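Local coordinates for protein CsuE (Acinetobacter baumannii, PDB 6FJY) that serves as the tip adhesion subunit of archaic chaperone-usher Csu pili and probably mediates the surface attachment needed for biofilm formation, at residues C2-S7 and V129-S134; I72-N77 and K86-F91; F146-S149 and R153-A156. All blocks are in the same frame, centred on the assembly; numbering follows the deposited sequence.

In the fold
The three contacts lie on the same side of the chain's centre, in the N-terminal part of this two-lobed beta-rich protein. Strand 119-136 supplies residues 129-134 to contact 1 and pairs antiparallel with strand 146-148 of contact 3. These two contacts, about 15 Å apart centre to centre, touch where Ser134 OG meets Arg154 NH1. Contact 2 falls between the segments of contact 1 in sequence; its centre is about 14 Å from the centre of contact 1 and about 18 Å from that of contact 3, which comes last. Contact 1 is partly buried, contact 2 buried, contact 3 at the surface. Together they pack N-terminus, turn and late loop round strand 119-136 and its neighbours, probably helping to shape this end of the adhesin.

Contact 1 of 3, residues C2-S7 and V129-S134; sequences CSVSAS and VKWFYS
Cys2 and Val4 pack against Tyr133 and Trp131 in an apolar side-chain contact between two strands of the Ig-like sandwich that are not paired with each other. The spacing supports this reading: CA of Cys2 lies 8.8 Å from CA of Tyr133, and CA of Val4 lies 8.4 Å from CA of Trp131, too far for backbone pairing but suited to side chains that fill the gap. The two strands run in opposite senses, and strand 2-4 has its own antiparallel partner in strand 33-35.

At one end, Cys2 CB comes to 3.5 Å from Tyr133 CE1, approaching the ring obliquely. The sulfur follows: Cys2 SG is 4.9 Å from the centroid of the Tyr133 ring and 42° off its normal, a slanted sulfur-aromatic contact. Tyr133 reaches across because its CG sits between the backbone N and the carbonyl carbon (chi1 57°), lifting the ring toward strand 2-4.

At the other end, Val4 CG2 lies 3.8 Å from Trp131 CD1, again at a slant. Within its own strand, Val129 CG1 lies over one indole face, 3.4 Å above the plane of Trp131 and displaced toward the rim. Trp131 NE1 bonds to Ser169 OG.

The joint therefore probably rests mainly on dispersion, while the Cys2-Cys35 disulfide and the indole bond hold the partners in place.

Contact 2 of 3, residues I72-N77 and K86-F91; sequences ILDSNN and KDMSSF
Met88 pushes its methyl group against Asp74 and Ser75, where a type I beta turn, Asp74 to Asn77, follows strand 67-73 of the Ig-like sandwich. The turn is defined by the backbone bond from Asn77 N to Asp74 O, 3.0 Å long. Segment 86-91 brings its own motif, an Asx turn at Asp87, just where strand 85-87 ends.

The methionine does most of the reaching. Its CG stands anti to the carbonyl carbon, and the chain beyond is extended (chi2 -179°), which carries CE away from its own backbone to the start of the turn. There CE lies 3.5 Å from Asp74 CB and 3.8 Å from Ser75 N. Asn76 accompanies the shaft of the same side chain: its ND2 is 4.0 Å from Met88 CG, and the two side chains lie alongside, pointing opposite ways. Leu48, Tyr50 and Leu93 also touch the buried Met88.

Of the Asp74 side chain, CB is closest to the methyl, but CG and OD2 border CE as well, while both carboxylate oxygens have hydrogen bonds. With CG between the backbone N and the carbonyl carbon (chi1 58°), the group folds back over the turn; OD1 accepts a bond from Glu78 N and a weak one from Asn76 N, and OD2 bonds to Tyr50 OH. Ser75 OG bonds to the carbonyl oxygen of Pro105. The Asp74 carboxylate and the Ser75 hydroxyl are thus satisfied beside an apolar methyl.

In the chain on either side of Met88, Asp87 OD1 is gripped twice by one residue: Ser89 OG donates to its syn lone pair at 2.6 Å, and Ser89 N reaches its anti side at 2.9 Å, 34° out of the carboxylate plane.

Contact 3 of 3, residues F146-S149 and R153-A156; sequences FFES and RRGA
Strand 146-148 and the irregular segment 153-156 pass each other at side-chain distance: Phe146 CA is 9.7 Å from Arg154 CA, and Glu148 CA is 8.8 Å from Arg153 CA. Pairing the later residue of one segment with the earlier of the other shows that the chain has doubled back within a few residues. Beyond the bend, segment 153-156 adopts no regular structure, and it meets the strand through the side chain of Arg154.

That side chain lies across the phenyl ring of Phe146, with its guanidinium over one face. The two planes are 22° apart, close to parallel, and Phe146 CE2 stands 3.3 Å above the centre of the guanidinium plane. Seen from the ring, Arg154 NE is 3.5 Å above the plane and displaced toward the rim. The aliphatic part adds a CH-pi contact: Arg154 CD is 4.0 Å from the ring centroid and only 11° off the normal. A bend at chi3 (76°) lets both methylene and guanidinium lie over the same ring.

In the Ig-like sandwich, strand 146-148 is hydrogen-bonded antiparallel to strand 119-136, and the loop that carries Arg154 folds over this pair at the surface. Strand 119-136 in turn helps to fix the arginine: Ser134 OG bonds to Arg154 NH1, while Met45 O takes a bond from NH2.

Glu148 comes alongside the arginine's shaft, its OE2 3.7 Å from Arg154 CD. The charged atoms Glu148 OE2 and Arg154 NE stay 5.1 Å apart, and the carboxylate is tilted against the guanidinium; a modest electrostatic attraction is probable at this separation. Ser134 OG bonds to Glu148 OE2 as well, linking carboxylate and guanidinium through one hydroxyl.

Contact 1 of 3, residues C2-S7 and V129-S134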
loop_
_atom_site.group_PDB
_atom_site.type_symbol
_atom_site.label_atom_id
_atom_site.label_comp_id
_atom_site.label_asym_id
_atom_site.label_seq_id
_atom_site.Cartn_x
_atom_site.Cartn_y
_atom_site.Cartn_z
ATOM N N CYS D 2 28.235 -20.991 -6.756
ATOM C CA CYS D 2 27.070 -21.146 -5.888
ATOM C C CYS D 2 27.420 -20.647 -4.491
ATOM O O CYS D 2 28.483 -20.978 -3.959
ATOM C CB CYS D 2 26.596 -22.601 -5.814
ATOM S SG CYS D 2 25.857 -23.315 -7.289
ATOM N N SER D 3 26.526 -19.852 -3.898
ATOM C CA SER D 3 26.751 -19.285 -2.575
ATOM C C SER D 3 25.515 -19.455 -1.705
ATOM O O SER D 3 24.385 -19.549 -2.192
ATOM C CB SER D 3 27.097 -17.799 -2.633
ATOM O OG SER D 3 25.933 -17.028 -2.876
ATOM N N VAL D 4 25.754 -19.439 -0.399
ATOM C CA VAL D 4 24.731 -19.660 0.610
ATOM C C VAL D 4 24.657 -18.439 1.512
ATOM O O VAL D 4 25.685 -17.928 1.973
ATOM C CB VAL D 4 25.023 -20.934 1.425
ATOM C CG1 VAL D 4 24.658 -20.729 2.865
ATOM C CG2 VAL D 4 24.260 -22.102 0.844
ATOM N N SER D 5 23.432 -17.985 1.766
ATOM C CA SER D 5 23.168 -16.733 2.462
ATOM C C SER D 5 23.125 -16.962 3.972
ATOM O O SER D 5 22.227 -17.639 4.481
ATOM C CB SER D 5 21.852 -16.137 1.968
ATOM O OG SER D 5 21.541 -14.957 2.681
ATOM N N ALA D 6 24.087 -16.375 4.688
ATOM C CA ALA D 6 24.176 -16.537 6.135
ATOM C C ALA D 6 23.211 -15.639 6.901
ATOM O O ALA D 6 22.967 -15.884 8.086
ATOM C CB ALA D 6 25.605 -16.260 6.603
ATOM N N SER D 7 22.660 -14.616 6.257
ATOM C CA SER D 7 21.750 -13.678 6.906
ATOM C C SER D 7 20.838 -13.079 5.840
ATOM O O SER D 7 20.865 -13.488 4.675
ATOM C CB SER D 7 22.551 -12.617 7.666
ATOM O OG SER D 7 23.892 -12.598 7.211
ATOM N N VAL D 129 18.155 -23.578 6.271
ATOM C CA VAL D 129 18.169 -24.721 5.372
ATOM C C VAL D 129 19.601 -25.208 5.208
ATOM O O VAL D 129 20.530 -24.411 5.026
ATOM C CB VAL D 129 17.548 -24.380 3.997
ATOM C CG1 VAL D 129 17.531 -25.604 3.100
ATOM C CG2 VAL D 129 16.136 -23.846 4.170
ATOM N N LYS D 130 19.775 -26.522 5.281
ATOM C CA LYS D 130 21.027 -27.168 4.942
ATOM C C LYS D 130 20.923 -27.655 3.506
ATOM O O LYS D 130 20.007 -28.416 3.170
ATOM C CB LYS D 130 21.335 -28.325 5.895
ATOM C CG LYS D 130 22.758 -28.871 5.766
ATOM C CD LYS D 130 23.073 -29.863 6.894
ATOM C CE LYS D 130 23.044 -29.206 8.268
ATOM N NZ LYS D 130 24.312 -28.472 8.571
ATOM N N TRP D 131 21.854 -27.206 2.669
ATOM C CA TRP D 131 21.892 -27.529 1.253
ATOM C C TRP D 131 23.055 -28.464 0.959
ATOM O O TRP D 131 24.154 -28.299 1.498
ATOM C CB TRP D 131 22.040 -26.264 0.409
ATOM C CG TRP D 131 21.079 -25.182 0.771
ATOM C CD1 TRP D 131 21.237 -24.237 1.733
ATOM C CD2 TRP D 131 19.809 -24.934 0.166
ATOM N NE1 TRP D 131 20.145 -23.412 1.772
ATOM C CE2 TRP D 131 19.251 -23.816 0.814
ATOM C CE3 TRP D 131 19.093 -25.543 -0.870
ATOM C CZ2 TRP D 131 18.004 -23.300 0.465
ATOM C CZ3 TRP D 131 17.856 -25.025 -1.215
ATOM C CH2 TRP D 131 17.324 -23.920 -0.548
ATOM N N PHE D 132 22.799 -29.441 0.095
ATOM C CA PHE D 132 23.810 -30.350 -0.431
ATOM C C PHE D 132 23.690 -30.267 -1.948
ATOM O O PHE D 132 22.692 -30.722 -2.517
ATOM C CB PHE D 132 23.589 -31.783 0.067
ATOM C CG PHE D 132 23.434 -31.907 1.568
ATOM C CD1 PHE D 132 22.237 -31.577 2.193
ATOM C CD2 PHE D 132 24.477 -32.388 2.346
ATOM C CE1 PHE D 132 22.091 -31.704 3.574
ATOM C CE2 PHE D 132 24.342 -32.525 3.726
ATOM C CZ PHE D 132 23.148 -32.184 4.341
ATOM N N TYR D 133 24.682 -29.666 -2.607
ATOM C CA TYR D 133 24.561 -29.387 -4.032
ATOM C C TYR D 133 25.850 -29.715 -4.772
ATOM O O TYR D 133 26.947 -29.676 -4.206
ATOM C CB TYR D 133 24.183 -27.918 -4.296
ATOM C CG TYR D 133 25.142 -26.910 -3.707
ATOM C CD1 TYR D 133 26.241 -26.456 -4.434
ATOM C CD2 TYR D 133 24.947 -26.404 -2.429
ATOM C CE1 TYR D 133 27.115 -25.534 -3.902
ATOM C CE2 TYR D 133 25.823 -25.477 -1.885
ATOM C CZ TYR D 133 26.906 -25.051 -2.620
ATOM O OH TYR D 133 27.774 -24.134 -2.073
ATOM N N SER D 134 25.692 -30.044 -6.056
ATOM C CA SER D 134 26.802 -30.145 -7.005
ATOM C C SER D 134 26.270 -29.689 -8.360
ATOM O O SER D 134 25.612 -30.459 -9.069
ATOM C CB SER D 134 27.365 -31.553 -7.085
ATOM O OG SER D 134 28.424 -31.594 -8.020
#

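Contact 2 of 3, residues I72-N77 and K86-F91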
loop_
_atom_site.group_PDB
_atom_site.type_symbol
_atom_site.label_atom_id
_atom_site.label_comp_id
_atom_site.label_asym_id
_atom_site.label_seq_id
_atom_site.Cartn_x
_atom_site.Cartn_y
_atom_site.Cartn_z
ATOM N N ILE D 72 5.095 -22.360 3.242
ATOM C CA ILE D 72 6.332 -22.191 2.495
ATOM C C ILE D 72 6.470 -23.339 1.508
ATOM O O ILE D 72 6.278 -24.506 1.864
ATOM C CB ILE D 72 7.545 -22.112 3.433
ATOM C CG1 ILE D 72 7.245 -21.173 4.598
ATOM C CG2 ILE D 72 8.735 -21.585 2.674
ATOM C CD1 ILE D 72 6.762 -19.815 4.156
ATOM N N LEU D 73 6.787 -23.002 0.259
ATOM C CA LEU D 73 6.924 -23.981 -0.804
ATOM C C LEU D 73 8.264 -23.802 -1.501
ATOM O O LEU D 73 8.774 -22.685 -1.620
ATOM C CB LEU D 73 5.782 -23.863 -1.830
ATOM C CG LEU D 73 4.328 -24.040 -1.372
ATOM C CD1 LEU D 73 3.683 -22.707 -1.048
ATOM C CD2 LEU D 73 3.531 -24.774 -2.442
ATOM N N ASP D 74 8.819 -24.921 -1.976
ATOM C CA ASP D 74 10.128 -24.951 -2.613
ATOM C C ASP D 74 10.017 -24.555 -4.082
ATOM O O ASP D 74 8.962 -24.145 -4.565
ATOM C CB ASP D 74 10.765 -26.332 -2.465
ATOM C CG ASP D 74 9.905 -27.443 -3.053
ATOM O OD1 ASP D 74 8.906 -27.128 -3.731
ATOM O OD2 ASP D 74 10.222 -28.634 -2.829
ATOM N N SER D 75 11.119 -24.713 -4.816
ATOM C CA SER D 75 11.191 -24.241 -6.191
ATOM C C SER D 75 10.290 -25.027 -7.139
ATOM O O SER D 75 10.052 -24.573 -8.260
ATOM C CB SER D 75 12.641 -24.295 -6.677
ATOM O OG SER D 75 13.496 -23.598 -5.786
ATOM N N ASN D 76 9.798 -26.196 -6.732
ATOM C CA ASN D 76 8.864 -26.970 -7.538
ATOM C C ASN D 76 7.425 -26.830 -7.048
ATOM O O ASN D 76 6.580 -27.669 -7.373
ATOM C CB ASN D 76 9.281 -28.441 -7.555
ATOM C CG ASN D 76 10.625 -28.659 -8.219
ATOM O OD1 ASN D 76 10.831 -28.285 -9.378
ATOM N ND2 ASN D 76 11.552 -29.267 -7.485
ATOM N N ASN D 77 7.143 -25.784 -6.269
ATOM C CA ASN D 77 5.841 -25.550 -5.636
ATOM C C ASN D 77 5.396 -26.728 -4.767
ATOM O O ASN D 77 4.212 -27.057 -4.696
ATOM C CB ASN D 77 4.770 -25.191 -6.670
ATOM C CG ASN D 77 4.515 -23.691 -6.744
ATOM O OD1 ASN D 77 3.672 -23.155 -6.020
ATOM N ND2 ASN D 77 5.258 -23.004 -7.604
ATOM N N LYS D 86 14.327 -33.164 0.612
ATOM C CA LYS D 86 13.757 -33.184 -0.732
ATOM C C LYS D 86 14.888 -33.177 -1.749
ATOM O O LYS D 86 15.722 -32.270 -1.742
ATOM C CB LYS D 86 12.836 -31.983 -0.979
ATOM N N ASP D 87 14.904 -34.173 -2.623
ATOM C CA ASP D 87 15.936 -34.316 -3.640
ATOM C C ASP D 87 15.411 -33.717 -4.939
ATOM O O ASP D 87 14.559 -34.313 -5.606
ATOM C CB ASP D 87 16.307 -35.787 -3.810
ATOM C CG ASP D 87 17.530 -35.990 -4.672
ATOM O OD1 ASP D 87 17.963 -35.025 -5.324
ATOM O OD2 ASP D 87 18.062 -37.120 -4.695
ATOM N N MET D 88 15.917 -32.539 -5.292
ATOM C CA MET D 88 15.552 -31.865 -6.527
ATOM C C MET D 88 16.427 -32.263 -7.706
ATOM O O MET D 88 16.295 -31.667 -8.778
ATOM C CB MET D 88 15.632 -30.353 -6.344
ATOM C CG MET D 88 14.779 -29.785 -5.238
ATOM S SD MET D 88 14.989 -28.004 -5.209
ATOM C CE MET D 88 13.577 -27.563 -4.234
ATOM N N SER D 89 17.317 -33.241 -7.536
ATOM C CA SER D 89 18.286 -33.576 -8.573
ATOM C C SER D 89 17.599 -33.881 -9.898
ATOM O O SER D 89 16.802 -34.818 -10.002
ATOM C CB SER D 89 19.142 -34.766 -8.143
ATOM O OG SER D 89 19.879 -34.465 -6.970
ATOM N N SER D 90 17.908 -33.074 -10.904
ATOM C CA SER D 90 17.504 -33.337 -12.273
ATOM C C SER D 90 18.520 -32.678 -13.185
ATOM O O SER D 90 19.372 -31.901 -12.743
ATOM C CB SER D 90 16.103 -32.809 -12.582
ATOM O OG SER D 90 16.158 -31.430 -12.887
ATOM N N PHE D 91 18.422 -32.998 -14.470
ATOM C CA PHE D 91 19.290 -32.372 -15.454
ATOM C C PHE D 91 18.860 -30.954 -15.790
ATOM O O PHE D 91 19.652 -30.205 -16.365
ATOM C CB PHE D 91 19.331 -33.220 -16.725
ATOM C CG PHE D 91 20.131 -34.485 -16.579
ATOM C CD1 PHE D 91 19.572 -35.619 -16.023
ATOM C CD2 PHE D 91 21.445 -34.538 -17.002
ATOM C CE1 PHE D 91 20.313 -36.783 -15.892
ATOM C CE2 PHE D 91 22.179 -35.691 -16.880
ATOM C CZ PHE D 91 21.613 -36.815 -16.322
#

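Contact 3 of 3, residues F146-S149 and R153-A156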
loop_
_atom_site.group_PDB
_atom_site.type_symbol
_atom_site.label_atom_id
_atom_site.label_comp_id
_atom_site.label_asym_id
_atom_site.label_seq_id
_atom_site.Cartn_x
_atom_site.Cartn_y
_atom_site.Cartn_z
ATOM N N PHE D 146 32.598 -27.950 -11.136
ATOM C CA PHE D 146 31.305 -28.060 -10.480
ATOM C C PHE D 146 31.283 -27.192 -9.232
ATOM O O PHE D 146 32.258 -27.142 -8.481
ATOM C CB PHE D 146 30.989 -29.520 -10.126
ATOM C CG PHE D 146 30.803 -30.399 -11.324
ATOM C CD1 PHE D 146 31.888 -31.018 -11.921
ATOM C CD2 PHE D 146 29.546 -30.601 -11.858
ATOM C CE1 PHE D 146 31.721 -31.820 -13.033
ATOM C CE2 PHE D 146 29.367 -31.402 -12.970
ATOM C CZ PHE D 146 30.455 -32.015 -13.559
ATOM N N PHE D 147 30.169 -26.489 -9.035
ATOM C CA PHE D 147 29.935 -25.740 -7.807
ATOM C C PHE D 147 29.336 -26.692 -6.778
ATOM O O PHE D 147 28.258 -27.261 -6.995
ATOM C CB PHE D 147 29.007 -24.554 -8.065
ATOM C CG PHE D 147 29.451 -23.654 -9.187
ATOM C CD1 PHE D 147 30.784 -23.294 -9.331
ATOM C CD2 PHE D 147 28.525 -23.167 -10.106
ATOM C CE1 PHE D 147 31.191 -22.461 -10.372
ATOM C CE2 PHE D 147 28.919 -22.329 -11.147
ATOM C CZ PHE D 147 30.257 -21.973 -11.282
ATOM N N GLU D 148 30.043 -26.888 -5.671
ATOM C CA GLU D 148 29.718 -27.952 -4.740
ATOM C C GLU D 148 29.752 -27.447 -3.307
ATOM O O GLU D 148 30.516 -26.545 -2.955
ATOM C CB GLU D 148 30.679 -29.141 -4.893
ATOM C CG GLU D 148 30.403 -29.973 -6.128
ATOM C CD GLU D 148 31.604 -30.766 -6.589
ATOM O OE1 GLU D 148 32.747 -30.372 -6.269
ATOM O OE2 GLU D 148 31.402 -31.774 -7.299
ATOM N N SER D 149 28.876 -28.028 -2.500
ATOM C CA SER D 149 28.901 -27.910 -1.060
ATOM C C SER D 149 29.988 -28.831 -0.517
ATOM O O SER D 149 30.431 -29.749 -1.212
ATOM C CB SER D 149 27.532 -28.273 -0.487
ATOM O OG SER D 149 27.163 -29.591 -0.847
ATOM N N ARG D 153 30.853 -35.635 -3.557
ATOM C CA ARG D 153 31.569 -36.570 -4.423
ATOM C C ARG D 153 30.597 -37.111 -5.466
ATOM O O ARG D 153 29.679 -37.863 -5.129
ATOM C CB ARG D 153 32.193 -37.709 -3.612
ATOM N N ARG D 154 30.789 -36.723 -6.727
ATOM C CA ARG D 154 30.063 -37.318 -7.842
ATOM C C ARG D 154 30.808 -38.561 -8.315
ATOM O O ARG D 154 32.038 -38.547 -8.443
ATOM C CB ARG D 154 29.920 -36.331 -9.008
ATOM C CG ARG D 154 29.299 -34.978 -8.664
ATOM C CD ARG D 154 29.575 -33.930 -9.749
ATOM N NE ARG D 154 28.742 -34.123 -10.933
ATOM C CZ ARG D 154 27.586 -33.502 -11.154
ATOM N NH1 ARG D 154 27.117 -32.623 -10.278
ATOM N NH2 ARG D 154 26.898 -33.760 -12.259
ATOM N N GLY D 155 30.063 -39.634 -8.559
ATOM C CA GLY D 155 30.618 -40.818 -9.180
ATOM C C GLY D 155 30.097 -40.980 -10.591
ATOM O O GLY D 155 30.045 -40.006 -11.348
ATOM N N ALA D 156 29.692 -42.198 -10.954
ATOM C CA ALA D 156 29.029 -42.452 -12.229
ATOM C C ALA D 156 27.555 -42.787 -12.030
ATOM O O ALA D 156 26.680 -42.043 -12.486
ATOM C CB ALA D 156 29.733 -43.581 -12.989
#